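Local coordinates for protein molinate hydrolase (Gulosibacter molinativorax, PDB 4UB9) that hydrolyses the thiocarbamate herbicide molinate as a zinc-containing member of the amidohydrolase family, at residues P367-P379 and R393-M405. Residues are numbered along the deposited sequence; the frame is centred on the assembly and turned at random.
Sequences PLVLGTDAGCTDP and RPWTLGEDHFVWM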
ATOM      1  N   PRO A 367      -1.038  29.482 -32.082  1.00 40.79           N
ATOM      2  CA  PRO A 367      -0.427  30.382 -31.109  1.00 36.49           C
ATOM      3  C   PRO A 367      -0.022  29.643 -29.821  1.00 39.61           C
ATOM      4  O   PRO A 367      -0.857  28.935 -29.207  1.00 34.02           O
ATOM      5  CB  PRO A 367      -1.557  31.389 -30.807  1.00 39.31           C
ATOM      6  CG  PRO A 367      -2.529  31.253 -31.932  1.00 38.02           C
ATOM      7  CD  PRO A 367      -2.446  29.835 -32.364  1.00 39.18           C
ATOM      8  N   LEU A 368       1.229  29.827 -29.412  1.00 34.58           N
ATOM      9  CA  LEU A 368       1.823  29.009 -28.360  1.00 31.95           C
ATOM     10  C   LEU A 368       2.395  29.860 -27.279  1.00 30.16           C
ATOM     11  O   LEU A 368       3.064  30.850 -27.532  1.00 32.70           O
ATOM     12  CB  LEU A 368       2.928  28.086 -28.948  1.00 32.35           C
ATOM     13  CG  LEU A 368       2.403  26.968 -29.850  1.00 33.71           C
ATOM     14  CD1 LEU A 368       3.490  26.369 -30.732  1.00 34.57           C
ATOM     15  CD2 LEU A 368       1.754  25.869 -29.014  1.00 36.43           C
ATOM     16  N   VAL A 369       2.207  29.397 -26.067  1.00 33.34           N
ATOM     17  CA  VAL A 369       2.714  30.058 -24.873  1.00 32.04           C
ATOM     18  C   VAL A 369       3.642  29.174 -24.048  1.00 33.79           C
ATOM     19  O   VAL A 369       3.412  27.983 -23.846  1.00 28.59           O
ATOM     20  CB  VAL A 369       1.565  30.471 -23.975  1.00 34.56           C
ATOM     21  CG1 VAL A 369       2.058  30.872 -22.575  1.00 35.70           C
ATOM     22  CG2 VAL A 369       0.824  31.630 -24.627  1.00 33.67           C
ATOM     23  N   LEU A 370       4.746  29.767 -23.598  1.00 34.57           N
ATOM     24  CA  LEU A 370       5.687  29.048 -22.766  1.00 31.95           C
ATOM     25  C   LEU A 370       5.114  28.889 -21.362  1.00 29.22           C
ATOM     26  O   LEU A 370       4.713  29.867 -20.712  1.00 29.63           O
ATOM     27  CB  LEU A 370       7.044  29.768 -22.698  1.00 32.37           C
ATOM     28  CG  LEU A 370       8.178  29.077 -21.912  1.00 31.38           C
ATOM     29  CD1 LEU A 370       9.518  29.528 -22.471  1.00 33.26           C
ATOM     30  CD2 LEU A 370       8.145  29.384 -20.411  1.00 35.87           C
ATOM     31  N   GLY A 371       5.185  27.660 -20.871  1.00 28.71           N
ATOM     32  CA  GLY A 371       4.859  27.340 -19.474  1.00 27.68           C
ATOM     33  C   GLY A 371       5.350  25.964 -19.121  1.00 27.38           C
ATOM     34  O   GLY A 371       5.471  25.117 -19.982  1.00 28.12           O
ATOM     35  N   THR A 372       5.652  25.749 -17.842  1.00 30.27           N
ATOM     36  CA  THR A 372       6.403  24.539 -17.442  1.00 30.37           C
ATOM     37  C   THR A 372       5.948  23.730 -16.237  1.00 31.23           C
ATOM     38  O   THR A 372       6.421  22.630 -16.035  1.00 32.59           O
ATOM     39  CB  THR A 372       7.850  24.939 -17.099  1.00 31.19           C
ATOM     40  OG1 THR A 372       7.816  25.918 -16.056  1.00 27.79           O
ATOM     41  CG2 THR A 372       8.556  25.513 -18.341  1.00 31.51           C
ATOM     42  N   ASP A 373       5.082  24.297 -15.419  1.00 32.33           N
ATOM     43  CA  ASP A 373       4.656  23.690 -14.162  1.00 33.22           C
ATOM     44  C   ASP A 373       5.807  23.700 -13.193  1.00 33.88           C
ATOM     45  O   ASP A 373       5.782  23.007 -12.194  1.00 34.13           O
ATOM     46  CB  ASP A 373       4.107  22.240 -14.347  1.00 36.76           C
ATOM     47  CG  ASP A 373       2.554  22.161 -14.557  1.00 42.87           C
ATOM     48  OD1 ASP A 373       1.811  23.066 -14.096  1.00 46.30           O
ATOM     49  OD2 ASP A 373       2.082  21.181 -15.200  1.00 42.45           O
ATOM     50  N   ALA A 374       6.844  24.470 -13.489  1.00 36.60           N
ATOM     51  CA  ALA A 374       8.085  24.340 -12.720  1.00 33.98           C
ATOM     52  C   ALA A 374       8.002  24.952 -11.361  1.00 31.30           C
ATOM     53  O   ALA A 374       7.240  25.903 -11.117  1.00 32.22           O
ATOM     54  CB  ALA A 374       9.252  24.924 -13.477  1.00 34.10           C
ATOM     55  N   GLY A 375       8.811  24.412 -10.476  1.00 31.33           N
ATOM     56  CA  GLY A 375       8.876  24.881  -9.082  1.00 33.90           C
ATOM     57  C   GLY A 375      10.281  24.799  -8.542  1.00 32.71           C
ATOM     58  O   GLY A 375      11.156  24.203  -9.129  1.00 30.35           O
ATOM     59  N   CYS A 376      10.493  25.431  -7.411  1.00 36.85           N
ATOM     60  CA  CYS A 376      11.780  25.370  -6.739  1.00 36.63           C
ATOM     61  C   CYS A 376      11.792  24.142  -5.837  1.00 36.48           C
ATOM     62  O   CYS A 376      11.349  24.142  -4.680  1.00 35.50           O
ATOM     63  CB  CYS A 376      12.065  26.662  -5.990  1.00 38.46           C
ATOM     64  SG  CYS A 376      13.562  26.524  -4.996  1.00 48.56           S
ATOM     65  N   THR A 377      12.333  23.077  -6.391  1.00 37.72           N
ATOM     66  CA  THR A 377      12.268  21.758  -5.793  1.00 37.91           C
ATOM     67  C   THR A 377      13.194  21.595  -4.602  1.00 37.21           C
ATOM     68  O   THR A 377      14.329  22.043  -4.600  1.00 36.94           O
ATOM     69  CB  THR A 377      12.614  20.675  -6.837  1.00 39.03           C
ATOM     70  OG1 THR A 377      11.823  20.924  -8.000  1.00 39.92           O
ATOM     71  CG2 THR A 377      12.294  19.262  -6.316  1.00 35.61           C
ATOM     72  N   ASP A 378      12.678  20.945  -3.568  1.00 36.07           N
ATOM     73  CA  ASP A 378      13.445  20.774  -2.339  1.00 36.51           C
ATOM     74  C   ASP A 378      14.755  20.043  -2.633  1.00 33.59           C
ATOM     75  O   ASP A 378      14.744  18.999  -3.296  1.00 31.48           O
ATOM     76  CB  ASP A 378      12.636  19.990  -1.303  1.00 36.02           C
ATOM     77  CG  ASP A 378      13.254  20.035   0.079  1.00 35.73           C
ATOM     78  OD1 ASP A 378      14.144  19.200   0.353  1.00 35.95           O
ATOM     79  OD2 ASP A 378      12.834  20.871   0.897  1.00 34.91           O
ATOM     80  N   PRO A 379      15.867  20.532  -2.085  1.00 32.23           N
ATOM     81  CA  PRO A 379      17.181  19.892  -2.352  1.00 31.51           C
ATOM     82  C   PRO A 379      17.301  18.475  -1.893  1.00 32.50           C
ATOM     83  O   PRO A 379      17.962  17.688  -2.543  1.00 37.06           O
ATOM     84  CB  PRO A 379      18.157  20.752  -1.595  1.00 36.19           C
ATOM     85  CG  PRO A 379      17.341  21.582  -0.655  1.00 37.72           C
ATOM     86  CD  PRO A 379      15.995  21.750  -1.284  1.00 33.93           C
ATOM     87  N   ARG A 393      15.673  18.576 -16.957  1.00 41.47           N
ATOM     88  CA  ARG A 393      14.455  18.343 -16.222  1.00 37.83           C
ATOM     89  C   ARG A 393      13.511  19.502 -16.523  1.00 35.08           C
ATOM     90  O   ARG A 393      13.879  20.656 -16.368  1.00 34.24           O
ATOM     91  CB  ARG A 393      14.718  18.280 -14.727  1.00 40.16           C
ATOM     92  CG  ARG A 393      13.519  17.745 -13.974  1.00 41.65           C
ATOM     93  CD  ARG A 393      13.782  17.331 -12.531  1.00 42.83           C
ATOM     94  NE  ARG A 393      13.463  18.452 -11.663  1.00 46.48           N
ATOM     95  CZ  ARG A 393      12.422  18.530 -10.869  1.00 40.46           C
ATOM     96  NH1 ARG A 393      11.576  17.527 -10.742  1.00 44.24           N
ATOM     97  NH2 ARG A 393      12.251  19.636 -10.196  1.00 46.40           N
ATOM     98  N   PRO A 394      12.269  19.209 -16.886  1.00 35.29           N
ATOM     99  CA  PRO A 394      11.383  20.314 -17.279  1.00 36.75           C
ATOM    100  C   PRO A 394      10.843  21.160 -16.141  1.00 31.67           C
ATOM    101  O   PRO A 394      10.401  22.283 -16.384  1.00 29.89           O
ATOM    102  CB  PRO A 394      10.253  19.609 -18.050  1.00 38.02           C
ATOM    103  CG  PRO A 394      10.307  18.194 -17.626  1.00 36.98           C
ATOM    104  CD  PRO A 394      11.706  17.896 -17.210  1.00 38.88           C
ATOM    105  N   TRP A 395      10.947  20.641 -14.924  1.00 32.74           N
ATOM    106  CA  TRP A 395      10.276  21.225 -13.730  1.00 36.42           C
ATOM    107  C   TRP A 395      11.194  21.948 -12.727  1.00 38.84           C
ATOM    108  O   TRP A 395      10.781  22.345 -11.646  1.00 35.28           O
ATOM    109  CB  TRP A 395       9.532  20.138 -13.010  1.00 34.30           C
ATOM    110  CG  TRP A 395       8.593  19.417 -13.924  1.00 33.78           C
ATOM    111  CD1 TRP A 395       7.579  19.956 -14.614  1.00 36.47           C
ATOM    112  CD2 TRP A 395       8.604  18.041 -14.246  1.00 37.05           C
ATOM    113  NE1 TRP A 395       6.916  19.000 -15.340  1.00 36.27           N
ATOM    114  CE2 TRP A 395       7.553  17.812 -15.150  1.00 35.81           C
ATOM    115  CE3 TRP A 395       9.422  16.967 -13.885  1.00 42.40           C
ATOM    116  CZ2 TRP A 395       7.251  16.539 -15.666  1.00 37.05           C
ATOM    117  CZ3 TRP A 395       9.140  15.688 -14.433  1.00 42.05           C
ATOM    118  CH2 TRP A 395       8.051  15.495 -15.292  1.00 40.86           C
ATOM    119  N   THR A 396      12.414  22.227 -13.174  1.00 41.26           N
ATOM    120  CA  THR A 396      13.411  22.895 -12.358  1.00 39.03           C
ATOM    121  C   THR A 396      13.377  24.412 -12.594  1.00 38.60           C
ATOM    122  O   THR A 396      13.895  24.915 -13.566  1.00 37.47           O
ATOM    123  CB  THR A 396      14.811  22.345 -12.644  1.00 40.43           C
ATOM    124  OG1 THR A 396      14.814  20.919 -12.468  1.00 46.49           O
ATOM    125  CG2 THR A 396      15.829  22.970 -11.719  1.00 39.08           C
ATOM    126  N   LEU A 397      12.691  25.099 -11.710  1.00 35.02           N
ATOM    127  CA  LEU A 397      12.482  26.519 -11.846  1.00 36.82           C
ATOM    128  C   LEU A 397      13.823  27.260 -11.975  1.00 39.86           C
ATOM    129  O   LEU A 397      14.739  26.987 -11.229  1.00 36.67           O
ATOM    130  CB  LEU A 397      11.734  27.073 -10.629  1.00 34.15           C
ATOM    131  CG  LEU A 397      11.287  28.527 -10.734  1.00 35.86           C
ATOM    132  CD1 LEU A 397      10.293  28.738 -11.858  1.00 34.99           C
ATOM    133  CD2 LEU A 397      10.692  28.971  -9.412  1.00 38.43           C
ATOM    134  N   GLY A 398      13.875  28.224 -12.884  1.00 39.73           N
ATOM    135  CA  GLY A 398      15.073  29.061 -13.080  1.00 41.34           C
ATOM    136  C   GLY A 398      15.800  28.706 -14.348  1.00 35.78           C
ATOM    137  O   GLY A 398      16.559  29.498 -14.858  1.00 37.36           O
ATOM    138  N   GLU A 399      15.620  27.466 -14.778  1.00 36.56           N
ATOM    139  CA  GLU A 399      16.154  26.933 -16.039  1.00 44.45           C
ATOM    140  C   GLU A 399      15.122  26.254 -16.941  1.00 39.45           C
ATOM    141  O   GLU A 399      15.407  25.953 -18.096  1.00 39.24           O
ATOM    142  CB  GLU A 399      17.185  25.855 -15.733  1.00 50.28           C
ATOM    143  CG  GLU A 399      18.422  26.389 -15.036  1.00 58.31           C
ATOM    144  CD  GLU A 399      19.532  25.354 -14.925  1.00 58.73           C
ATOM    145  OE1 GLU A 399      19.751  24.573 -15.867  1.00 51.74           O
ATOM    146  OE2 GLU A 399      20.212  25.360 -13.898  1.00 69.70           O
ATOM    147  N   ASP A 400      13.943  26.027 -16.388  1.00 34.38           N
ATOM    148  CA  ASP A 400      12.848  25.370 -17.070  1.00 34.57           C
ATOM    149  C   ASP A 400      12.437  26.068 -18.400  1.00 31.42           C
ATOM    150  O   ASP A 400      12.127  25.406 -19.370  1.00 30.54           O
ATOM    151  CB  ASP A 400      11.649  25.334 -16.151  1.00 36.70           C
ATOM    152  CG  ASP A 400      11.233  26.756 -15.651  1.00 40.89           C
ATOM    153  OD1 ASP A 400      12.081  27.510 -15.096  1.00 42.08           O
ATOM    154  OD2 ASP A 400      10.041  27.119 -15.820  1.00 46.87           O
ATOM    155  N   HIS A 401      12.457  27.392 -18.406  1.00 27.72           N
ATOM    156  CA  HIS A 401      12.174  28.158 -19.609  1.00 33.97           C
ATOM    157  C   HIS A 401      13.222  27.942 -20.728  1.00 37.06           C
ATOM    158  O   HIS A 401      12.851  27.825 -21.914  1.00 39.11           O
ATOM    159  CB  HIS A 401      11.946  29.639 -19.322  1.00 32.87           C
ATOM    160  CG  HIS A 401      13.102  30.330 -18.682  1.00 36.74           C
ATOM    161  ND1 HIS A 401      13.754  29.839 -17.576  1.00 42.62           N
ATOM    162  CD2 HIS A 401      13.644  31.546 -18.915  1.00 40.45           C
ATOM    163  CE1 HIS A 401      14.691  30.688 -17.196  1.00 39.71           C
ATOM    164  NE2 HIS A 401      14.646  31.735 -17.991  1.00 41.70           N
ATOM    165  N   PHE A 402      14.509  27.893 -20.363  1.00 34.95           N
ATOM    166  CA  PHE A 402      15.578  27.599 -21.332  1.00 31.51           C
ATOM    167  C   PHE A 402      15.382  26.227 -21.945  1.00 29.52           C
ATOM    168  O   PHE A 402      15.391  26.044 -23.137  1.00 32.79           O
ATOM    169  CB  PHE A 402      16.971  27.638 -20.706  1.00 33.41           C
ATOM    170  CG  PHE A 402      17.328  28.943 -20.022  1.00 35.76           C
ATOM    171  CD1 PHE A 402      17.102  30.175 -20.620  1.00 34.46           C
ATOM    172  CD2 PHE A 402      17.929  28.929 -18.762  1.00 37.94           C
ATOM    173  CE1 PHE A 402      17.413  31.358 -19.962  1.00 35.44           C
ATOM    174  CE2 PHE A 402      18.273  30.119 -18.122  1.00 36.26           C
ATOM    175  CZ  PHE A 402      17.998  31.334 -18.714  1.00 36.77           C
ATOM    176  N   VAL A 403      15.059  25.277 -21.108  1.00 33.97           N
ATOM    177  CA  VAL A 403      14.799  23.921 -21.570  1.00 32.58           C
ATOM    178  C   VAL A 403      13.586  23.839 -22.497  1.00 32.62           C
ATOM    179  O   VAL A 403      13.559  23.059 -23.475  1.00 32.57           O
ATOM    180  CB  VAL A 403      14.605  22.963 -20.373  1.00 34.14           C
ATOM    181  CG1 VAL A 403      14.233  21.549 -20.834  1.00 36.53           C
ATOM    182  CG2 VAL A 403      15.892  22.916 -19.551  1.00 36.59           C
ATOM    183  N   TRP A 404      12.554  24.589 -22.164  1.00 32.37           N
ATOM    184  CA  TRP A 404      11.301  24.608 -22.974  1.00 36.44           C
ATOM    185  C   TRP A 404      11.599  25.053 -24.413  1.00 32.82           C
ATOM    186  O   TRP A 404      11.244  24.397 -25.384  1.00 32.91           O
ATOM    187  CB  TRP A 404      10.287  25.577 -22.328  1.00 36.53           C
ATOM    188  CG  TRP A 404       8.902  25.563 -22.916  1.00 35.82           C
ATOM    189  CD1 TRP A 404       7.813  24.934 -22.409  1.00 36.29           C
ATOM    190  CD2 TRP A 404       8.466  26.246 -24.084  1.00 33.86           C
ATOM    191  NE1 TRP A 404       6.712  25.194 -23.185  1.00 37.09           N
ATOM    192  CE2 TRP A 404       7.092  25.990 -24.226  1.00 33.76           C
ATOM    193  CE3 TRP A 404       9.106  27.063 -25.024  1.00 35.86           C
ATOM    194  CZ2 TRP A 404       6.346  26.502 -25.270  1.00 37.14           C
ATOM    195  CZ3 TRP A 404       8.366  27.585 -26.052  1.00 36.47           C
ATOM    196  CH2 TRP A 404       6.991  27.304 -26.173  1.00 38.58           C
ATOM    197  N   MET A 405      12.298  26.171 -24.485  1.00 31.94           N
ATOM    198  CA  MET A 405      12.721  26.754 -25.765  1.00 31.36           C
ATOM    199  C   MET A 405      13.565  25.809 -26.568  1.00 31.39           C
ATOM    200  O   MET A 405      13.300  25.528 -27.728  1.00 30.92           O
ATOM    201  CB  MET A 405      13.453  28.045 -25.524  1.00 32.56           C
ATOM    202  CG  MET A 405      12.481  29.191 -25.262  1.00 33.59           C
ATOM    203  SD  MET A 405      13.291  30.777 -25.074  1.00 39.03           S
ATOM    204  CE  MET A 405      12.082  31.791 -24.260  1.00 41.27           C
TER
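Leu370 lies over one face of the Trp404 indole. Its CG is 3.8 Å from the centroid of the five-membered ring, a CH-pi contact 21° off the ring normal. CD1 of Leu370 reaches on to Trp404 CE3 of the six-membered ring at 3.6 Å. With chi1 at -172° the indole swings away from the Trp404 backbone N and lies against strand 368-370. The indole NE1 bonds to the Val328 carbonyl of the neighbouring strand. Were Trp404 an alanine, Leu370 would probably lose the ring face it rests on, and the Val328 carbonyl this donor.

Beyond the strand, the Thr372 hydroxyl OG1 donates to Asp400 OD2 at 2.5 Å, on the anti side of the carboxylate. The same OG1 accepts from Ala374 N at 3.1 Å, an ST turn. Asp400 OD1 is met almost head-on by Gly398 N, a local bond at the helix start. Ala374 CB packs 3.3 Å from Asp400 OD2. Further on, Gly375 N donates to Trp395 O and Leu397 N to Gly375 O, both at 3.1 Å, forming a single beta bridge. The Trp395 ring edge, at CD1, meets Thr372 O.

In the second shell, Asn97 bonds to Asp373 OD1, and Asn95 adds a weak bond to Asp400 OD2. Asp373 lies between Thr372 and Gly375 in the chain, its side chain about 5 Å from the zinc ion and about 4 Å from that of the zinc ligand His302. The bonds of Thr372 and Gly375 probably hold in place the chain on either side of Asp373, in the loop after strand 368-370, where TIM-barrel amidohydrolases carry their metal site. The buried Asp400 carboxylate takes a hydroxyl, a backbone N-H and, weakly, Asn95. Its charge is thus probably well met, which is likely to steady the loop beside the zinc.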